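Local coordinates for BILBO1_N domain-containing protein (PDB 7A1I) that is of unknown function but carries a ubiquitin-like BILBO1 N-terminal domain, named after a trypanosome protein of the flagellar pocket collar, and may have a cytoskeletal role, at residues Gly5-Val10 against Leu21-Ala27; Val10-Cys14 against Phe43-Phe47; Ser39-Asn44 against Ala55-Asn59. One frame throughout, in Å; residues are numbered along the deposited sequence.

Contact 1 of 3, residues Gly5-Val10 against Leu21-Ala27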
loop_
_atom_site.group_PDB
_atom_site.type_symbol
_atom_site.label_atom_id
_atom_site.label_comp_id
_atom_site.label_asym_id
_atom_site.label_seq_id
_atom_site.Cartn_x
_atom_site.Cartn_y
_atom_site.Cartn_z
ATOM N N GLY A 5 -5.917 -16.979 7.261
ATOM C CA GLY A 5 -5.974 -15.569 6.922
ATOM C C GLY A 5 -4.695 -15.078 6.277
ATOM O O GLY A 5 -3.604 -15.468 6.685
ATOM N N ILE A 6 -4.827 -14.237 5.255
ATOM C CA ILE A 6 -3.690 -13.690 4.522
ATOM C C ILE A 6 -3.565 -12.210 4.863
ATOM O O ILE A 6 -4.541 -11.460 4.755
ATOM C CB ILE A 6 -3.852 -13.906 3.007
ATOM C CG1 ILE A 6 -3.720 -15.392 2.670
ATOM C CG2 ILE A 6 -2.825 -13.104 2.230
ATOM C CD1 ILE A 6 -3.937 -15.714 1.200
ATOM N N SER A 7 -2.378 -11.792 5.295
ATOM C CA SER A 7 -2.135 -10.401 5.668
ATOM C C SER A 7 -1.328 -9.689 4.582
ATOM O O SER A 7 -0.179 -10.056 4.317
ATOM C CB SER A 7 -1.409 -10.339 7.013
ATOM O OG SER A 7 -0.728 -9.106 7.174
ATOM N N ILE A 8 -1.904 -8.647 3.986
ATOM C CA ILE A 8 -1.203 -7.825 3.005
ATOM C C ILE A 8 -1.047 -6.422 3.591
ATOM O O ILE A 8 -2.027 -5.829 4.058
ATOM C CB ILE A 8 -1.953 -7.750 1.662
ATOM C CG1 ILE A 8 -2.352 -9.145 1.134
ATOM C CG2 ILE A 8 -1.115 -6.971 0.638
ATOM C CD1 ILE A 8 -1.219 -9.937 0.524
ATOM N N CYS A 9 0.177 -5.898 3.585
ATOM C CA CYS A 9 0.420 -4.510 3.948
ATOM C C CYS A 9 0.568 -3.668 2.691
ATOM O O CYS A 9 1.097 -4.132 1.672
ATOM C CB CYS A 9 1.667 -4.346 4.811
ATOM S SG CYS A 9 1.566 -5.106 6.424
ATOM N N VAL A 10 0.075 -2.436 2.772
ATOM C CA VAL A 10 0.033 -1.497 1.660
ATOM C C VAL A 10 0.524 -0.160 2.184
ATOM O O VAL A 10 -0.003 0.339 3.186
ATOM C CB VAL A 10 -1.376 -1.349 1.085
ATOM C CG1 VAL A 10 -1.352 -0.422 -0.108
ATOM C CG2 VAL A 10 -1.921 -2.751 0.678
ATOM N N LEU A 21 -0.537 0.387 6.020
ATOM C CA LEU A 21 -1.789 -0.215 6.475
ATOM C C LEU A 21 -1.778 -1.728 6.266
ATOM O O LEU A 21 -1.297 -2.223 5.243
ATOM C CB LEU A 21 -2.995 0.346 5.705
ATOM C CG LEU A 21 -3.173 1.861 5.691
ATOM C CD1 LEU A 21 -4.385 2.244 4.852
ATOM C CD2 LEU A 21 -3.310 2.382 7.108
ATOM N N ARG A 22 -2.355 -2.468 7.210
ATOM C CA ARG A 22 -2.470 -3.917 7.096
ATOM C C ARG A 22 -3.918 -4.291 6.829
ATOM O O ARG A 22 -4.823 -3.808 7.523
ATOM C CB ARG A 22 -1.970 -4.611 8.367
ATOM C CG ARG A 22 -1.603 -6.070 8.164
ATOM C CD ARG A 22 -2.776 -6.998 8.368
ATOM N NE ARG A 22 -3.296 -6.917 9.726
ATOM C CZ ARG A 22 -2.864 -7.679 10.723
ATOM N NH1 ARG A 22 -1.909 -8.574 10.505
ATOM N NH2 ARG A 22 -3.391 -7.551 11.933
ATOM N N PHE A 23 -4.131 -5.182 5.855
ATOM C CA PHE A 23 -5.438 -5.740 5.539
ATOM C C PHE A 23 -5.396 -7.253 5.709
ATOM O O PHE A 23 -4.432 -7.907 5.292
ATOM C CB PHE A 23 -5.863 -5.395 4.104
ATOM C CG PHE A 23 -6.077 -3.928 3.882
ATOM C CD1 PHE A 23 -5.109 -3.159 3.247
ATOM C CD2 PHE A 23 -7.244 -3.313 4.315
ATOM C CE1 PHE A 23 -5.301 -1.795 3.057
ATOM C CE2 PHE A 23 -7.441 -1.950 4.139
ATOM C CZ PHE A 23 -6.479 -1.189 3.509
ATOM N N LEU A 24 -6.431 -7.797 6.342
ATOM C CA LEU A 24 -6.564 -9.228 6.592
ATOM C C LEU A 24 -7.662 -9.793 5.702
ATOM O O LEU A 24 -8.793 -9.299 5.720
ATOM C CB LEU A 24 -6.892 -9.502 8.062
ATOM C CG LEU A 24 -5.747 -9.288 9.044
ATOM C CD1 LEU A 24 -6.276 -8.686 10.337
ATOM C CD2 LEU A 24 -5.028 -10.599 9.310
ATOM N N PHE A 25 -7.337 -10.829 4.937
ATOM C CA PHE A 25 -8.295 -11.474 4.051
ATOM C C PHE A 25 -8.448 -12.940 4.431
ATOM O O PHE A 25 -7.657 -13.494 5.201
ATOM C CB PHE A 25 -7.862 -11.363 2.584
ATOM C CG PHE A 25 -7.697 -9.957 2.114
ATOM C CD1 PHE A 25 -8.742 -9.295 1.482
ATOM C CD2 PHE A 25 -6.494 -9.279 2.328
ATOM C CE1 PHE A 25 -8.588 -7.983 1.060
ATOM C CE2 PHE A 25 -6.329 -7.971 1.904
ATOM C CZ PHE A 25 -7.371 -7.318 1.272
ATOM N N ASP A 26 -9.480 -13.562 3.862
ATOM C CA ASP A 26 -9.702 -14.994 4.033
ATOM C C ASP A 26 -8.517 -15.787 3.476
ATOM O O ASP A 26 -7.681 -15.271 2.729
ATOM C CB ASP A 26 -10.990 -15.437 3.336
ATOM C CG ASP A 26 -12.198 -14.601 3.733
ATOM O OD1 ASP A 26 -12.584 -13.701 2.955
ATOM O OD2 ASP A 26 -12.766 -14.843 4.819
ATOM N N ALA A 27 -8.463 -17.072 3.842
ATOM C CA ALA A 27 -7.362 -17.929 3.411
ATOM C C ALA A 27 -7.177 -17.928 1.897
ATOM O O ALA A 27 -6.070 -18.209 1.419
ATOM C CB ALA A 27 -7.581 -19.359 3.910
#
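Ile-6, Ile-8 and Val-10 face Phe-25, Phe-23 and Leu-21 as the hydrogen-bonded pairs of an antiparallel beta hairpin, the N-terminal hairpin of the domain. The two short strand segments lie 4.7 Å apart at an angle of 154°, and each of the three pairs closes with two main-chain bonds, such as Phe-23 N to Ile-8 O at 2.8 Å. Ile-6, Ile-8, Val-10, Leu-21, Phe-23 and Phe-25 share one face, where helix 32-50 packs on Val-10, Leu-21, Phe-23 and Phe-25. There Val-10 CG2 meets the edge of the Phe-23 ring at CD1, 4.1 Å away, while Ile-8 CG1 reaches diagonally to Phe-25 CE2 at 4.2 Å.

Ser-7, Cys-9, Arg-22 and Leu-24 occupy the other face. Arg-22 leaves the main chain with CG opposite its own N (chi1 -160°), then bends twice, which lays its methylenes across the hairpin. Its CG lies 3.7 Å from Cys-9 SG, and its CD is 3.2 Å from Ser-7 OG. That hydroxyl lies at the guanidinium edge, Leu-24 CD1 sits over one guanidinium face, and the charge is paired with Glu-105 through NH2. With strand 84-89 bonded alongside strand 6-14, the hairpin is the opening element of a beta-grasp sheet, as in ubiquitin.

Contact 2 of 3, residues Val10-Cys14 against Phe43-Phe47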
loop_
_atom_site.group_PDB
_atom_site.type_symbol
_atom_site.label_atom_id
_atom_site.label_comp_id
_atom_site.label_asym_id
_atom_site.label_seq_id
_atom_site.Cartn_x
_atom_site.Cartn_y
_atom_site.Cartn_z
ATOM N N VAL A 10 0.075 -2.436 2.772
ATOM C CA VAL A 10 0.033 -1.497 1.660
ATOM C C VAL A 10 0.524 -0.160 2.184
ATOM O O VAL A 10 -0.003 0.339 3.186
ATOM C CB VAL A 10 -1.376 -1.349 1.085
ATOM C CG1 VAL A 10 -1.352 -0.422 -0.108
ATOM C CG2 VAL A 10 -1.921 -2.751 0.678
ATOM N N ALA A 11 1.561 0.397 1.555
ATOM C CA ALA A 11 2.122 1.662 2.041
ATOM C C ALA A 11 2.095 2.685 0.913
ATOM O O ALA A 11 1.918 2.337 -0.262
ATOM C CB ALA A 11 3.549 1.485 2.585
ATOM N N THR A 12 2.179 3.958 1.298
ATOM C CA THR A 12 2.184 5.064 0.340
ATOM C C THR A 12 2.741 6.303 1.038
ATOM O O THR A 12 2.938 6.312 2.251
ATOM C CB THR A 12 0.776 5.321 -0.239
ATOM O OG1 THR A 12 0.855 6.111 -1.443
ATOM C CG2 THR A 12 -0.147 5.990 0.767
ATOM N N ASP A 13 2.977 7.352 0.256
ATOM C CA ASP A 13 3.538 8.598 0.766
ATOM C C ASP A 13 2.439 9.575 1.171
ATOM O O ASP A 13 1.479 9.795 0.433
ATOM C CB ASP A 13 4.438 9.233 -0.295
ATOM C CG ASP A 13 5.159 10.477 0.205
ATOM O OD1 ASP A 13 6.313 10.347 0.670
ATOM O OD2 ASP A 13 4.584 11.587 0.107
ATOM N N CYS A 14 2.595 10.188 2.339
ATOM C CA CYS A 14 1.674 11.207 2.833
ATOM C C CYS A 14 2.521 12.384 3.309
ATOM O O CYS A 14 3.137 12.335 4.384
ATOM C CB CYS A 14 0.776 10.661 3.934
ATOM S SG CYS A 14 -0.471 11.844 4.483
ATOM N N PHE A 43 -6.936 5.077 2.117
ATOM C CA PHE A 43 -6.029 6.213 2.135
ATOM C C PHE A 43 -6.753 7.524 1.871
ATOM O O PHE A 43 -6.332 8.566 2.388
ATOM C CB PHE A 43 -4.896 6.024 1.128
ATOM C CG PHE A 43 -3.840 5.071 1.591
ATOM C CD1 PHE A 43 -3.458 4.002 0.786
ATOM C CD2 PHE A 43 -3.236 5.234 2.825
ATOM C CE1 PHE A 43 -2.489 3.111 1.212
ATOM C CE2 PHE A 43 -2.262 4.354 3.256
ATOM C CZ PHE A 43 -1.889 3.284 2.450
ATOM N N ASN A 44 -7.847 7.515 1.109
ATOM C CA ASN A 44 -8.633 8.739 1.041
ATOM C C ASN A 44 -9.196 9.103 2.413
ATOM O O ASN A 44 -9.156 10.272 2.814
ATOM C CB ASN A 44 -9.740 8.597 0.007
ATOM C CG ASN A 44 -9.300 9.029 -1.371
ATOM O OD1 ASN A 44 -9.113 10.213 -1.620
ATOM N ND2 ASN A 44 -9.138 8.061 -2.288
ATOM N N ASN A 45 -9.690 8.114 3.168
ATOM C CA ASN A 45 -10.157 8.417 4.522
ATOM C C ASN A 45 -9.007 8.840 5.431
ATOM O O ASN A 45 -9.176 9.701 6.307
ATOM C CB ASN A 45 -10.884 7.216 5.121
ATOM C CG ASN A 45 -12.306 7.090 4.614
ATOM O OD1 ASN A 45 -12.937 8.088 4.270
ATOM N ND2 ASN A 45 -12.809 5.860 4.549
ATOM N N TYR A 46 -7.832 8.238 5.255
ATOM C CA TYR A 46 -6.681 8.656 6.047
ATOM C C TYR A 46 -6.316 10.112 5.764
ATOM O O TYR A 46 -6.222 10.928 6.691
ATOM C CB TYR A 46 -5.497 7.726 5.772
ATOM C CG TYR A 46 -4.286 8.042 6.624
ATOM C CD1 TYR A 46 -3.226 8.797 6.113
ATOM C CD2 TYR A 46 -4.201 7.599 7.932
ATOM C CE1 TYR A 46 -2.117 9.107 6.910
ATOM C CE2 TYR A 46 -3.094 7.898 8.726
ATOM C CZ TYR A 46 -2.051 8.637 8.197
ATOM O OH TYR A 46 -0.959 8.929 8.984
ATOM N N PHE A 47 -6.203 10.473 4.482
ATOM C CA PHE A 47 -5.952 11.863 4.098
ATOM C C PHE A 47 -6.979 12.801 4.714
ATOM O O PHE A 47 -6.622 13.887 5.193
ATOM C CB PHE A 47 -5.973 12.029 2.571
ATOM C CG PHE A 47 -4.683 11.657 1.874
ATOM C CD1 PHE A 47 -3.734 10.856 2.491
ATOM C CD2 PHE A 47 -4.418 12.146 0.592
ATOM C CE1 PHE A 47 -2.543 10.525 1.831
ATOM C CE2 PHE A 47 -3.240 11.815 -0.080
ATOM C CZ PHE A 47 -2.299 11.001 0.539
#
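Strand 10-14, from Val-10 to Cys-14, and the turn of helix 43-47 run at 28° to each other, their axes 10.8 Å apart, and side chains from both sides fill the gap. Phe-43 does most of this. Thr-12 CG2 sits almost exactly over the middle of its ring, 3.5 Å from the centroid and 6° off the normal, a CH-pi contact. Thr-12 owes this to its first torsion (chi1 -163°): OG1 lies anti to the backbone N, where it bonds Leu-88 O, and the methyl is left to meet the ring. The edge of the same ring abuts the strand, with CZ 3.6 Å from Val-10 O.

Farther along, Cys-14 SG touches two rings. It lies 3.6 Å from Phe-47 CE1, oblique to that ring, and at the edge of Tyr-46, 4.0 Å from CE1. Asp-13 O lies at the Phe-47 edge but takes its hydrogen bond from Gln-90. No hydrogen bond joins strand and helix here, so the seam is held by apolar, CH-pi and sulfur-aromatic contacts. Strand 17-25 adds Leu-21 against Phe-43 and Val-19 against Tyr-46, while Ile-52, beyond the helix, touches both Cys-14 and Phe-47.

Contact 3 of 3, residues Ser39-Asn44 against Ala55-Asn59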
loop_
_atom_site.group_PDB
_atom_site.type_symbol
_atom_site.label_atom_id
_atom_site.label_comp_id
_atom_site.label_asym_id
_atom_site.label_seq_id
_atom_site.Cartn_x
_atom_site.Cartn_y
_atom_site.Cartn_z
ATOM N N SER A 39 -7.457 -0.130 -0.732
ATOM C CA SER A 39 -6.392 0.806 -0.416
ATOM C C SER A 39 -6.783 2.234 -0.759
ATOM O O SER A 39 -6.466 3.168 -0.016
ATOM C CB SER A 39 -5.119 0.419 -1.185
ATOM O OG SER A 39 -4.637 -0.848 -0.776
ATOM N N THR A 40 -7.434 2.431 -1.904
ATOM C CA THR A 40 -7.831 3.772 -2.304
ATOM C C THR A 40 -8.861 4.348 -1.337
ATOM O O THR A 40 -8.745 5.510 -0.908
ATOM C CB THR A 40 -8.351 3.742 -3.735
ATOM O OG1 THR A 40 -7.255 3.450 -4.621
ATOM C CG2 THR A 40 -9.013 5.071 -4.111
ATOM N N THR A 41 -9.848 3.536 -0.944
ATOM C CA THR A 41 -10.822 3.993 0.051
ATOM C C THR A 41 -10.136 4.348 1.370
ATOM O O THR A 41 -10.403 5.410 1.961
ATOM C CB THR A 41 -11.882 2.922 0.296
ATOM O OG1 THR A 41 -12.557 2.630 -0.930
ATOM C CG2 THR A 41 -12.917 3.428 1.309
ATOM N N ALA A 42 -9.248 3.460 1.842
ATOM C CA ALA A 42 -8.610 3.626 3.144
ATOM C C ALA A 42 -7.709 4.848 3.174
ATOM O O ALA A 42 -7.703 5.591 4.160
ATOM C CB ALA A 42 -7.811 2.377 3.513
ATOM N N PHE A 43 -6.936 5.077 2.117
ATOM C CA PHE A 43 -6.029 6.213 2.135
ATOM C C PHE A 43 -6.753 7.524 1.871
ATOM O O PHE A 43 -6.332 8.566 2.388
ATOM C CB PHE A 43 -4.896 6.024 1.128
ATOM C CG PHE A 43 -3.840 5.071 1.591
ATOM C CD1 PHE A 43 -3.458 4.002 0.786
ATOM C CD2 PHE A 43 -3.236 5.234 2.825
ATOM C CE1 PHE A 43 -2.489 3.111 1.212
ATOM C CE2 PHE A 43 -2.262 4.354 3.256
ATOM C CZ PHE A 43 -1.889 3.284 2.450
ATOM N N ASN A 44 -7.847 7.515 1.109
ATOM C CA ASN A 44 -8.633 8.739 1.041
ATOM C C ASN A 44 -9.196 9.103 2.413
ATOM O O ASN A 44 -9.156 10.272 2.814
ATOM C CB ASN A 44 -9.740 8.597 0.007
ATOM C CG ASN A 44 -9.300 9.029 -1.371
ATOM O OD1 ASN A 44 -9.113 10.213 -1.620
ATOM N ND2 ASN A 44 -9.138 8.061 -2.288
ATOM N N ALA A 55 -7.320 14.422 -3.134
ATOM C CA ALA A 55 -7.716 13.022 -3.166
ATOM C C ALA A 55 -6.499 12.112 -3.313
ATOM O O ALA A 55 -5.463 12.508 -3.853
ATOM C CB ALA A 55 -8.689 12.772 -4.318
ATOM N N PHE A 56 -6.616 10.899 -2.772
ATOM C CA PHE A 56 -5.620 9.864 -2.999
ATOM C C PHE A 56 -5.984 9.039 -4.229
ATOM O O PHE A 56 -7.139 8.637 -4.400
ATOM C CB PHE A 56 -5.493 8.947 -1.777
ATOM C CG PHE A 56 -4.595 7.774 -2.018
ATOM C CD1 PHE A 56 -3.223 7.871 -1.791
ATOM C CD2 PHE A 56 -5.119 6.570 -2.491
ATOM C CE1 PHE A 56 -2.391 6.791 -2.040
ATOM C CE2 PHE A 56 -4.303 5.496 -2.731
ATOM C CZ PHE A 56 -2.931 5.600 -2.507
ATOM N N ALA A 57 -4.990 8.749 -5.067
ATOM C CA ALA A 57 -5.200 7.814 -6.168
ATOM C C ALA A 57 -3.897 7.090 -6.488
ATOM O O ALA A 57 -2.800 7.609 -6.256
ATOM C CB ALA A 57 -5.725 8.515 -7.424
ATOM N N VAL A 58 -4.027 5.884 -7.034
ATOM C CA VAL A 58 -2.882 5.075 -7.441
ATOM C C VAL A 58 -2.653 5.248 -8.933
ATOM O O VAL A 58 -3.588 5.081 -9.733
ATOM C CB VAL A 58 -3.100 3.591 -7.097
ATOM C CG1 VAL A 58 -1.925 2.742 -7.592
ATOM C CG2 VAL A 58 -3.277 3.423 -5.608
ATOM N N ASN A 59 -1.415 5.584 -9.327
ATOM C CA ASN A 59 -1.080 5.491 -10.743
ATOM C C ASN A 59 -0.025 4.428 -11.051
ATOM O O ASN A 59 0.212 4.148 -12.234
ATOM C CB ASN A 59 -0.685 6.871 -11.331
ATOM C CG ASN A 59 0.650 7.395 -10.839
ATOM O OD1 ASN A 59 1.143 7.018 -9.783
ATOM N ND2 ASN A 59 1.225 8.314 -11.611
HETATM O O HOH W 1 -6.797 4.661 -7.039
#
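Phe-56, Asn-44 and Phe-43 carry this contact, in which the chain leaving helix 32-50 doubles back and lies along its flank. Phe-56 has the most surface buried. Phe-43 CB sits over the centre of one face of the Phe-56 ring, 3.6 Å from the centroid, in a CH-pi contact. The two phenylalanine side chains lie side by side and point the same way, with Phe-43 CD1 3.7 Å from Phe-56 CZ; their planes meet obliquely, at 48°. A first torsion of 173° sets the Phe-56 ring anti to its own nitrogen and carries it inward, where it also touches Thr-12 of strand 6-14 and Leu-88 of strand 84-89.

Asn-44 grips the main chain of Phe-56 twice. Phe-56 N gives its hydrogen to Asn-44 OD1 at 2.8 Å, approaching from above the plane of that carbonyl, and Asn-44 ND2 reaches Phe-56 O at 3.0 Å. ND2 also bonds Thr-40 O one turn back, at 2.9 Å, on the face of that carbonyl opposite the helical bond from Asn-44 N. Nearby, a water donates to Thr-40 OG1 at 2.7 Å and accepts from Val-58 N, and Thr-40 OG1 is also hydrogen-bonded to Leu-36 O. Three bonds therefore fix the rotation of the amide, and through it the position of Phe-56: polar groups hold the irregular backbone in place while the ring seals the apolar side.

From the N terminus, contact 1 closes the hairpin of strands 6-14 and 17-25 around the turn between them. Contact 2 starts on the far end of the first strand, sharing Val-10, and reaches forward to helix 32-50; because the segments alternate, 21-27 falling between 10-14 and 43-47, contacts 1 and 2 cross. Contact 3 opens on the helix after contact 1 has closed, shares Phe-43 and Asn-44 with contact 2, and closes a span made of the end of the helix and the loop after it. Centres lie about 6 Å apart for contacts 2 and 3, about 16 Å for contacts 1 and 2. Together they fasten helix and following loop to one face of the hairpin.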